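Local structure of putative phosphohydrolase (Shewanella amazonensis, 3M1T) at residues F106-I115 and F132-L143; K213-I224 and W239-I249. The protein is of unproven function, but is probably a signal-transduction protein of the HDOD type, named as a putative phosphohydrolase. All blocks are in the same frame, centred on the assembly; numbering follows the deposited sequence.

Contact 1: residues F106-I115 and F132-L143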
loop_
_atom_site.group_PDB
_atom_site.type_symbol
_atom_site.label_atom_id
_atom_site.label_comp_id
_atom_site.label_asym_id
_atom_site.label_seq_id
_atom_site.Cartn_x
_atom_site.Cartn_y
_atom_site.Cartn_z
ATOM N N PHE A 106 -4.325 -5.702 9.520
ATOM C CA PHE A 106 -3.173 -5.319 8.667
ATOM C C PHE A 106 -3.692 -4.651 7.428
ATOM O O PHE A 106 -3.282 -3.539 7.074
ATOM C CB PHE A 106 -2.319 -6.522 8.264
ATOM C CG PHE A 106 -1.217 -6.164 7.290
ATOM C CD1 PHE A 106 0.003 -5.659 7.728
ATOM C CD2 PHE A 106 -1.445 -6.275 5.936
ATOM C CE1 PHE A 106 0.995 -5.314 6.806
ATOM C CE2 PHE A 106 -0.485 -5.888 5.013
ATOM C CZ PHE A 106 0.736 -5.419 5.452
ATOM N N TRP A 107 -4.575 -5.352 6.719
ATOM C CA TRP A 107 -5.089 -4.782 5.469
ATOM C C TRP A 107 -5.984 -3.583 5.704
ATOM O O TRP A 107 -5.986 -2.660 4.917
ATOM C CB TRP A 107 -5.796 -5.862 4.631
ATOM C CG TRP A 107 -4.814 -6.813 4.045
ATOM C CD1 TRP A 107 -4.718 -8.137 4.331
ATOM C CD2 TRP A 107 -3.782 -6.540 3.074
ATOM N NE1 TRP A 107 -3.699 -8.722 3.617
ATOM C CE2 TRP A 107 -3.081 -7.753 2.863
ATOM C CE3 TRP A 107 -3.351 -5.398 2.405
ATOM C CZ2 TRP A 107 -2.036 -7.852 1.996
ATOM C CZ3 TRP A 107 -2.298 -5.492 1.567
ATOM C CH2 TRP A 107 -1.634 -6.698 1.356
ATOM N N GLY A 108 -6.735 -3.577 6.794
ATOM C CA GLY A 108 -7.513 -2.389 7.125
ATOM C C GLY A 108 -6.630 -1.146 7.215
ATOM O O GLY A 108 -6.981 -0.073 6.692
ATOM N N ASN A 109 -5.533 -1.272 7.937
ATOM C CA ASN A 109 -4.629 -0.126 8.071
ATOM C C ASN A 109 -4.046 0.284 6.728
ATOM O O ASN A 109 -3.962 1.470 6.361
ATOM C CB ASN A 109 -3.508 -0.420 9.036
ATOM C CG ASN A 109 -2.459 0.660 9.000
ATOM O OD1 ASN A 109 -2.677 1.770 9.571
ATOM N ND2 ASN A 109 -1.350 0.419 8.264
ATOM N N THR A 110 -3.659 -0.729 5.939
ATOM C CA THR A 110 -3.135 -0.479 4.624
ATOM C C THR A 110 -4.120 0.245 3.720
ATOM O O THR A 110 -3.748 1.168 3.008
ATOM C CB THR A 110 -2.522 -1.765 4.006
ATOM O OG1 THR A 110 -1.186 -1.947 4.512
ATOM C CG2 THR A 110 -2.487 -1.678 2.504
ATOM N N PHE A 111 -5.380 -0.171 3.717
ATOM C CA PHE A 111 -6.408 0.527 2.946
ATOM C C PHE A 111 -6.627 1.946 3.431
ATOM O O PHE A 111 -6.839 2.832 2.628
ATOM C CB PHE A 111 -7.751 -0.219 2.973
ATOM C CG PHE A 111 -7.769 -1.473 2.159
ATOM C CD1 PHE A 111 -7.242 -1.488 0.872
ATOM C CD2 PHE A 111 -8.291 -2.638 2.676
ATOM C CE1 PHE A 111 -7.251 -2.639 0.133
ATOM C CE2 PHE A 111 -8.302 -3.781 1.935
ATOM C CZ PHE A 111 -7.795 -3.784 0.671
ATOM N N GLU A 112 -6.572 2.146 4.740
ATOM C CA GLU A 112 -6.701 3.512 5.315
ATOM C C GLU A 112 -5.625 4.399 4.712
ATOM O O GLU A 112 -5.907 5.488 4.197
ATOM C CB GLU A 112 -6.573 3.536 6.850
ATOM C CG GLU A 112 -7.786 3.064 7.645
ATOM C CD GLU A 112 -8.995 3.997 7.563
ATOM O OE1 GLU A 112 -8.876 5.268 7.723
ATOM O OE2 GLU A 112 -10.108 3.439 7.414
ATOM N N VAL A 113 -4.389 3.892 4.719
ATOM C CA VAL A 113 -3.277 4.612 4.118
ATOM C C VAL A 113 -3.519 4.840 2.623
ATOM O O VAL A 113 -3.318 5.939 2.108
ATOM C CB VAL A 113 -1.926 3.909 4.385
ATOM C CG1 VAL A 113 -0.780 4.469 3.500
ATOM C CG2 VAL A 113 -1.555 3.960 5.895
ATOM N N ALA A 114 -3.932 3.800 1.906
ATOM C CA ALA A 114 -4.217 3.919 0.478
ATOM C C ALA A 114 -5.265 4.946 0.152
ATOM O O ALA A 114 -5.126 5.746 -0.779
ATOM C CB ALA A 114 -4.598 2.519 -0.106
ATOM N N ILE A 115 -6.346 4.959 0.942
ATOM C CA ILE A 115 -7.415 5.944 0.732
ATOM C C ILE A 115 -6.932 7.380 0.939
ATOM O O ILE A 115 -7.252 8.316 0.154
ATOM C CB ILE A 115 -8.641 5.611 1.657
ATOM C CG1 ILE A 115 -9.342 4.338 1.180
ATOM C CG2 ILE A 115 -9.584 6.841 1.777
ATOM C CD1 ILE A 115 -10.327 3.801 2.252
ATOM N N PHE A 132 -3.117 5.178 -4.600
ATOM C CA PHE A 132 -3.848 4.114 -3.893
ATOM C C PHE A 132 -3.024 2.800 -3.948
ATOM O O PHE A 132 -2.820 2.112 -2.927
ATOM C CB PHE A 132 -5.247 3.909 -4.496
ATOM C CG PHE A 132 -6.073 2.916 -3.733
ATOM C CD1 PHE A 132 -5.960 1.562 -3.962
ATOM C CD2 PHE A 132 -6.968 3.361 -2.770
ATOM C CE1 PHE A 132 -6.730 0.645 -3.200
ATOM C CE2 PHE A 132 -7.769 2.460 -2.032
ATOM C CZ PHE A 132 -7.624 1.115 -2.242
ATOM N N THR A 133 -2.516 2.476 -5.137
ATOM C CA THR A 133 -1.762 1.251 -5.277
ATOM C C THR A 133 -0.490 1.244 -4.468
ATOM O O THR A 133 -0.107 0.241 -3.884
ATOM C CB THR A 133 -1.508 0.935 -6.793
ATOM O OG1 THR A 133 -2.769 0.742 -7.424
ATOM C CG2 THR A 133 -0.667 -0.334 -6.983
ATOM N N CYS A 134 0.191 2.377 -4.429
ATOM C CA CYS A 134 1.360 2.523 -3.610
ATOM C C CYS A 134 1.014 2.228 -2.134
ATOM O O CYS A 134 1.745 1.518 -1.480
ATOM C CB CYS A 134 1.932 3.923 -3.801
ATOM S SG CYS A 134 3.652 4.082 -3.241
ATOM N N GLY A 135 -0.110 2.769 -1.653
ATOM C CA GLY A 135 -0.594 2.431 -0.347
ATOM C C GLY A 135 -0.835 0.940 -0.133
ATOM O O GLY A 135 -0.392 0.384 0.894
ATOM N N ILE A 136 -1.447 0.281 -1.111
ATOM C CA ILE A 136 -1.691 -1.171 -1.015
ATOM C C ILE A 136 -0.408 -1.922 -0.803
ATOM O O ILE A 136 -0.371 -2.847 -0.028
ATOM C CB ILE A 136 -2.404 -1.709 -2.259
ATOM C CG1 ILE A 136 -3.797 -1.130 -2.314
ATOM C CG2 ILE A 136 -2.370 -3.274 -2.312
ATOM C CD1 ILE A 136 -4.678 -1.382 -1.041
ATOM N N LEU A 137 0.658 -1.482 -1.457
ATOM C CA LEU A 137 1.943 -2.208 -1.461
ATOM C C LEU A 137 2.872 -1.811 -0.311
ATOM O O LEU A 137 3.872 -2.484 -0.064
ATOM C CB LEU A 137 2.685 -1.934 -2.764
ATOM C CG LEU A 137 2.024 -2.452 -4.016
ATOM C CD1 LEU A 137 2.736 -1.920 -5.314
ATOM C CD2 LEU A 137 1.934 -3.996 -3.988
ATOM N N HIS A 138 2.565 -0.699 0.370
ATOM C CA HIS A 138 3.639 -0.059 1.130
ATOM C C HIS A 138 4.182 -0.825 2.316
ATOM O O HIS A 138 5.357 -0.625 2.702
ATOM C CB HIS A 138 3.211 1.354 1.616
ATOM C CG HIS A 138 2.475 1.355 2.897
ATOM N ND1 HIS A 138 1.138 1.038 2.981
ATOM C CD2 HIS A 138 2.862 1.694 4.167
ATOM C CE1 HIS A 138 0.738 1.183 4.231
ATOM N NE2 HIS A 138 1.775 1.544 4.968
ATOM N N SER A 139 3.353 -1.658 2.933
ATOM C CA SER A 139 3.729 -2.289 4.198
ATOM C C SER A 139 4.017 -3.772 4.064
ATOM O O SER A 139 4.235 -4.490 5.041
ATOM C CB SER A 139 2.625 -2.060 5.258
ATOM O OG SER A 139 3.193 -2.220 6.555
ATOM N N ILE A 140 4.036 -4.291 2.842
ATOM C CA ILE A 140 4.232 -5.728 2.696
ATOM C C ILE A 140 5.623 -6.185 3.171
ATOM O O ILE A 140 5.780 -7.324 3.595
ATOM C CB ILE A 140 3.948 -6.189 1.292
ATOM C CG1 ILE A 140 2.487 -5.841 0.971
ATOM C CG2 ILE A 140 4.204 -7.698 1.128
ATOM C CD1 ILE A 140 2.084 -6.062 -0.524
ATOM N N GLY A 141 6.621 -5.315 3.099
ATOM C CA GLY A 141 7.962 -5.652 3.562
ATOM C C GLY A 141 7.976 -6.029 5.041
ATOM O O GLY A 141 8.778 -6.874 5.413
ATOM N N GLU A 142 7.120 -5.415 5.844
ATOM C CA GLU A 142 6.962 -5.790 7.266
ATOM C C GLU A 142 6.700 -7.309 7.362
ATOM O O GLU A 142 7.371 -8.077 8.085
ATOM C CB GLU A 142 5.777 -4.990 7.846
ATOM C CG GLU A 142 5.682 -4.926 9.359
ATOM C CD GLU A 142 4.656 -3.906 9.860
ATOM O OE1 GLU A 142 3.968 -3.230 9.053
ATOM O OE2 GLU A 142 4.534 -3.780 11.093
ATOM N N LEU A 143 5.718 -7.745 6.592
ATOM C CA LEU A 143 5.326 -9.164 6.546
ATOM C C LEU A 143 6.442 -10.074 6.041
ATOM O O LEU A 143 6.671 -11.164 6.567
ATOM C CB LEU A 143 4.044 -9.327 5.714
ATOM C CG LEU A 143 2.879 -8.470 6.204
ATOM C CD1 LEU A 143 1.694 -8.680 5.309
ATOM C CD2 LEU A 143 2.506 -8.741 7.724
HETATM O O HOH W 1 1.056 2.022 7.683
HETATM O O HOH W 2 0.804 -2.709 2.600
#
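F132 lays one ring face over the methyl of A114, whose CB stands 3.7 Å from the ring centroid in a CH-pi contact. The pair joins helices 103-124 and 128-137, antiparallel, in the all-helical HDOD domain; the axes of 106-115 and 132-137 approach to 7.5 Å at 155°. Such an approach is possible because G135 faces A114 with no side chain, the two CA atoms only 4.0 Å apart. The F132 ring reaches A114 because its CG lies anti to the backbone N (chi1 -175°), and I115 CG1 then meets the ring edge. Cutting F132 back to an alanine would remove the ring, and a gap beside A114 and I115 would probably follow. Past the turn from L137 to I140, F106 meets helix 140-148: L143 CD1 sits over one face, 3.4 Å above the ring plane and toward the rim, while S139 O, in the turn, lies at the ring edge. The edge of W107 meets I136 O.

The polar middle is bridged by water rather than by direct bonds between the two segments. One water links T110 OG1, I136 O and S139 N; another takes an N-H from N109 ND2 and pairs with H138 NE2. H138 is gripped on both sides of its ring, by V113 CG1 over one face and S139 CB over the other. Its rotation is fixed by ND1, which donates in the ring plane to a lone pair of G135 O at 2.7 Å, nearly straight at 175°.

Contact 2: residues K213-I224 and W239-I249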
loop_
_atom_site.group_PDB
_atom_site.type_symbol
_atom_site.label_atom_id
_atom_site.label_comp_id
_atom_site.label_asym_id
_atom_site.label_seq_id
_atom_site.Cartn_x
_atom_site.Cartn_y
_atom_site.Cartn_z
ATOM N N LYS A 213 7.212 12.165 -4.989
ATOM C CA LYS A 213 5.908 12.550 -4.408
ATOM C C LYS A 213 5.180 11.380 -3.746
ATOM O O LYS A 213 4.572 11.534 -2.694
ATOM C CB LYS A 213 5.032 13.235 -5.423
ATOM C CG LYS A 213 5.566 14.599 -5.858
ATOM C CD LYS A 213 4.749 15.178 -7.030
ATOM C CE LYS A 213 5.292 16.593 -7.392
ATOM N NZ LYS A 213 4.682 16.993 -8.700
ATOM N N LEU A 214 5.255 10.197 -4.364
ATOM C CA LEU A 214 4.621 9.047 -3.756
ATOM C C LEU A 214 5.180 8.704 -2.382
ATOM O O LEU A 214 4.414 8.378 -1.485
ATOM C CB LEU A 214 4.686 7.823 -4.685
ATOM C CG LEU A 214 3.739 7.881 -5.856
ATOM C CD1 LEU A 214 4.143 6.721 -6.806
ATOM C CD2 LEU A 214 2.228 7.624 -5.418
ATOM N N ALA A 215 6.491 8.790 -2.197
ATOM C CA ALA A 215 7.089 8.545 -0.903
ATOM C C ALA A 215 6.614 9.597 0.101
ATOM O O ALA A 215 6.337 9.232 1.219
ATOM C CB ALA A 215 8.623 8.538 -0.968
ATOM N N GLY A 216 6.509 10.825 -0.351
ATOM C CA GLY A 216 6.016 11.915 0.526
ATOM C C GLY A 216 4.584 11.650 0.931
ATOM O O GLY A 216 4.197 11.841 2.104
HETATM N N MSE A 217 3.771 11.247 -0.042
HETATM C CA MSE A 217 2.358 10.880 0.253
HETATM C C MSE A 217 2.292 9.753 1.255
HETATM O O MSE A 217 1.460 9.773 2.205
HETATM C CB MSE A 217 1.591 10.470 -1.023
HETATM C CG MSE A 217 1.259 11.637 -1.953
HETATM SE SE MSE A 217 0.326 11.072 -3.492
HETATM C CE MSE A 217 1.673 11.338 -4.860
ATOM N N LEU A 218 3.087 8.681 1.045
ATOM C CA LEU A 218 3.098 7.583 1.984
ATOM C C LEU A 218 3.475 8.062 3.379
ATOM O O LEU A 218 2.818 7.713 4.388
ATOM C CB LEU A 218 4.017 6.425 1.590
ATOM C CG LEU A 218 3.545 5.496 0.515
ATOM C CD1 LEU A 218 4.726 4.528 0.250
ATOM C CD2 LEU A 218 2.235 4.777 0.930
ATOM N N ALA A 219 4.520 8.865 3.454
ATOM C CA ALA A 219 4.982 9.338 4.779
ATOM C C ALA A 219 3.857 10.076 5.521
ATOM O O ALA A 219 3.598 9.825 6.721
ATOM C CB ALA A 219 6.197 10.208 4.623
HETATM N N MSE A 220 3.194 10.964 4.799
HETATM C CA MSE A 220 2.106 11.767 5.338
HETATM C C MSE A 220 0.909 10.901 5.734
HETATM O O MSE A 220 0.399 10.956 6.862
HETATM C CB MSE A 220 1.725 12.854 4.355
HETATM C CG MSE A 220 0.500 13.646 4.790
HETATM SE SE MSE A 220 0.578 15.413 4.009
HETATM C CE MSE A 220 -0.823 16.256 5.121
ATOM N N ALA A 221 0.505 10.017 4.814
ATOM C CA ALA A 221 -0.667 9.153 4.988
ATOM C C ALA A 221 -0.448 8.190 6.163
ATOM O O ALA A 221 -1.359 7.938 6.965
ATOM C CB ALA A 221 -0.959 8.398 3.675
ATOM N N LYS A 222 0.770 7.644 6.285
ATOM C CA LYS A 222 1.079 6.748 7.396
ATOM C C LYS A 222 0.951 7.407 8.766
ATOM O O LYS A 222 0.463 6.797 9.700
ATOM C CB LYS A 222 2.479 6.162 7.255
ATOM C CG LYS A 222 2.611 5.157 6.139
ATOM C CD LYS A 222 4.050 4.754 5.950
ATOM C CE LYS A 222 4.606 3.925 7.107
ATOM N NZ LYS A 222 6.083 3.733 6.994
ATOM N N GLN A 223 1.456 8.628 8.838
ATOM C CA GLN A 223 1.408 9.408 10.082
ATOM C C GLN A 223 -0.021 9.761 10.420
ATOM O O GLN A 223 -0.426 9.654 11.595
ATOM C CB GLN A 223 2.318 10.622 9.982
ATOM C CG GLN A 223 2.479 11.330 11.386
ATOM C CD GLN A 223 3.619 12.295 11.510
ATOM O OE1 GLN A 223 4.501 12.366 10.656
ATOM N NE2 GLN A 223 3.597 13.122 12.604
ATOM N N ILE A 224 -0.823 10.102 9.421
ATOM C CA ILE A 224 -2.226 10.449 9.626
ATOM C C ILE A 224 -2.966 9.236 10.156
ATOM O O ILE A 224 -3.718 9.302 11.140
ATOM C CB ILE A 224 -2.874 10.936 8.307
ATOM C CG1 ILE A 224 -2.277 12.303 7.850
ATOM C CG2 ILE A 224 -4.377 10.972 8.422
ATOM C CD1 ILE A 224 -2.772 12.761 6.469
ATOM N N TRP A 239 -2.144 20.060 12.813
ATOM C CA TRP A 239 -1.415 18.783 12.796
ATOM C C TRP A 239 -1.008 18.410 11.379
ATOM O O TRP A 239 0.147 18.106 11.130
ATOM C CB TRP A 239 -2.334 17.730 13.428
ATOM C CG TRP A 239 -1.931 16.312 13.348
ATOM C CD1 TRP A 239 -0.783 15.749 13.802
ATOM C CD2 TRP A 239 -2.737 15.255 12.820
ATOM N NE1 TRP A 239 -0.813 14.359 13.554
ATOM C CE2 TRP A 239 -2.007 14.049 12.955
ATOM C CE3 TRP A 239 -4.003 15.212 12.221
ATOM C CZ2 TRP A 239 -2.542 12.822 12.586
ATOM C CZ3 TRP A 239 -4.530 13.987 11.830
ATOM C CH2 TRP A 239 -3.789 12.813 11.991
ATOM N N LEU A 240 -1.955 18.479 10.459
ATOM C CA LEU A 240 -1.686 18.156 9.075
ATOM C C LEU A 240 -0.612 19.065 8.505
ATOM O O LEU A 240 0.231 18.621 7.750
ATOM C CB LEU A 240 -2.975 18.222 8.248
ATOM C CG LEU A 240 -4.023 17.152 8.591
ATOM C CD1 LEU A 240 -5.357 17.471 7.929
ATOM C CD2 LEU A 240 -3.555 15.734 8.208
ATOM N N ALA A 241 -0.671 20.358 8.881
ATOM C CA ALA A 241 0.342 21.326 8.429
ATOM C C ALA A 241 1.759 20.881 8.840
ATOM O O ALA A 241 2.681 20.977 8.049
ATOM C CB ALA A 241 0.067 22.762 8.943
ATOM N N GLN A 242 1.906 20.354 10.052
ATOM C CA GLN A 242 3.209 19.923 10.554
ATOM C C GLN A 242 3.657 18.695 9.779
ATOM O O GLN A 242 4.835 18.533 9.437
ATOM C CB GLN A 242 3.144 19.525 12.054
ATOM C CG GLN A 242 2.713 20.560 13.003
ATOM C CD GLN A 242 2.561 19.994 14.418
ATOM O OE1 GLN A 242 1.447 19.729 14.881
ATOM N NE2 GLN A 242 3.690 19.806 15.101
ATOM N N ILE A 243 2.698 17.825 9.444
ATOM C CA ILE A 243 3.023 16.607 8.708
ATOM C C ILE A 243 3.450 16.925 7.270
ATOM O O ILE A 243 4.398 16.315 6.713
ATOM C CB ILE A 243 1.903 15.589 8.726
ATOM C CG1 ILE A 243 1.576 15.124 10.150
ATOM C CG2 ILE A 243 2.308 14.316 7.922
ATOM C CD1 ILE A 243 0.346 14.334 10.299
ATOM N N ASN A 244 2.760 17.860 6.639
ATOM C CA ASN A 244 3.142 18.376 5.325
ATOM C C ASN A 244 4.638 18.735 5.270
ATOM O O ASN A 244 5.336 18.360 4.311
ATOM C CB ASN A 244 2.333 19.645 5.049
ATOM C CG ASN A 244 1.535 19.592 3.762
ATOM O OD1 ASN A 244 1.447 18.544 3.031
ATOM N ND2 ASN A 244 0.937 20.737 3.458
ATOM N N ILE A 245 5.110 19.465 6.290
ATOM C CA ILE A 245 6.523 19.839 6.437
ATOM C C ILE A 245 7.466 18.655 6.688
ATOM O O ILE A 245 8.531 18.586 6.066
ATOM C CB ILE A 245 6.711 20.884 7.574
ATOM C CG1 ILE A 245 6.084 22.203 7.135
ATOM C CG2 ILE A 245 8.200 21.232 7.846
ATOM C CD1 ILE A 245 5.836 23.176 8.328
ATOM N N LEU A 246 7.136 17.786 7.616
ATOM C CA LEU A 246 7.947 16.610 7.896
ATOM C C LEU A 246 8.071 15.802 6.609
ATOM O O LEU A 246 9.168 15.349 6.281
ATOM C CB LEU A 246 7.341 15.727 8.973
ATOM N N ALA A 247 6.977 15.630 5.855
ATOM C CA ALA A 247 7.031 14.783 4.663
ATOM C C ALA A 247 7.634 15.419 3.439
ATOM O O ALA A 247 8.093 14.683 2.553
ATOM C CB ALA A 247 5.666 14.262 4.323
ATOM N N GLY A 248 7.587 16.728 3.340
ATOM C CA GLY A 248 8.071 17.485 2.197
ATOM C C GLY A 248 7.142 17.615 1.002
ATOM O O GLY A 248 7.560 17.975 -0.087
ATOM N N ILE A 249 5.843 17.342 1.198
ATOM C CA ILE A 249 4.917 17.016 0.080
ATOM C C ILE A 249 4.087 18.239 -0.432
ATOM O O ILE A 249 3.501 18.215 -1.509
ATOM C CB ILE A 249 4.037 15.775 0.511
ATOM C CG1 ILE A 249 3.188 15.190 -0.651
ATOM C CG2 ILE A 249 3.192 16.098 1.684
ATOM C CD1 ILE A 249 3.983 14.809 -1.872
HETATM O O HOH W 3 1.370 12.890 14.557
#
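The axes of 213-224 and 239-247 run antiparallel at 143°, 8.9 Å apart at closest approach, with G216 and A247 the tightest backbone pair. A247 CB rests 3.6 Å from G216 O, and a side chain on G216 would probably crowd I249 in the conformer described. M220, a selenomethionine, is the knob of a knobs-into-holes fit among L240, I243, N244 and A247. With CG anti to the backbone N (chi1 174°) and the chain extended, it runs past I243 CG2 until CE meets L240 O. The amide of N244 is tied through ND2 to V251 O. Beyond the helix end, where G248 takes positive phi, I249 folds back, and in this conformer its CG2 touches M220 SE and its CD1 K213 O. At the opposite end I224 CD1 packs on L240 CD2, and the edge of W239 meets I224 O. Q223 crosses I243 obliquely, its CD against I243 CG1, and one water accepts from both Q223 NE2 and W239 NE1. Helix 256-263 closes over M220, I224 and L240 through L256, A257 and L260, while L124 of helix 103-124 touches M217 and I249; no strand takes part.

Overall arrangement
Both contacts centre on an antiparallel helix pair, mostly buried, and contact 1 continues over a turn into helix 140-148; neither has a direct hydrogen bond between its segments. Contact 1 lies about 3 Å from the centre of the chain (centre to centre) and contact 2 about 15 Å, so the first is central and the second nearer the surface. They involve different helices, in series along the chain, yet touch: L218 packs on C134 and H138, and A221 CB on V113 O, so helix 213-227 stands between the central pair and helix 236-247. Their chemistry differs too. Contact 1 is rich in aromatic faces and has two bridging waters, whereas contact 2 relies on aliphatic and selenomethionine packing, with a single water near one end.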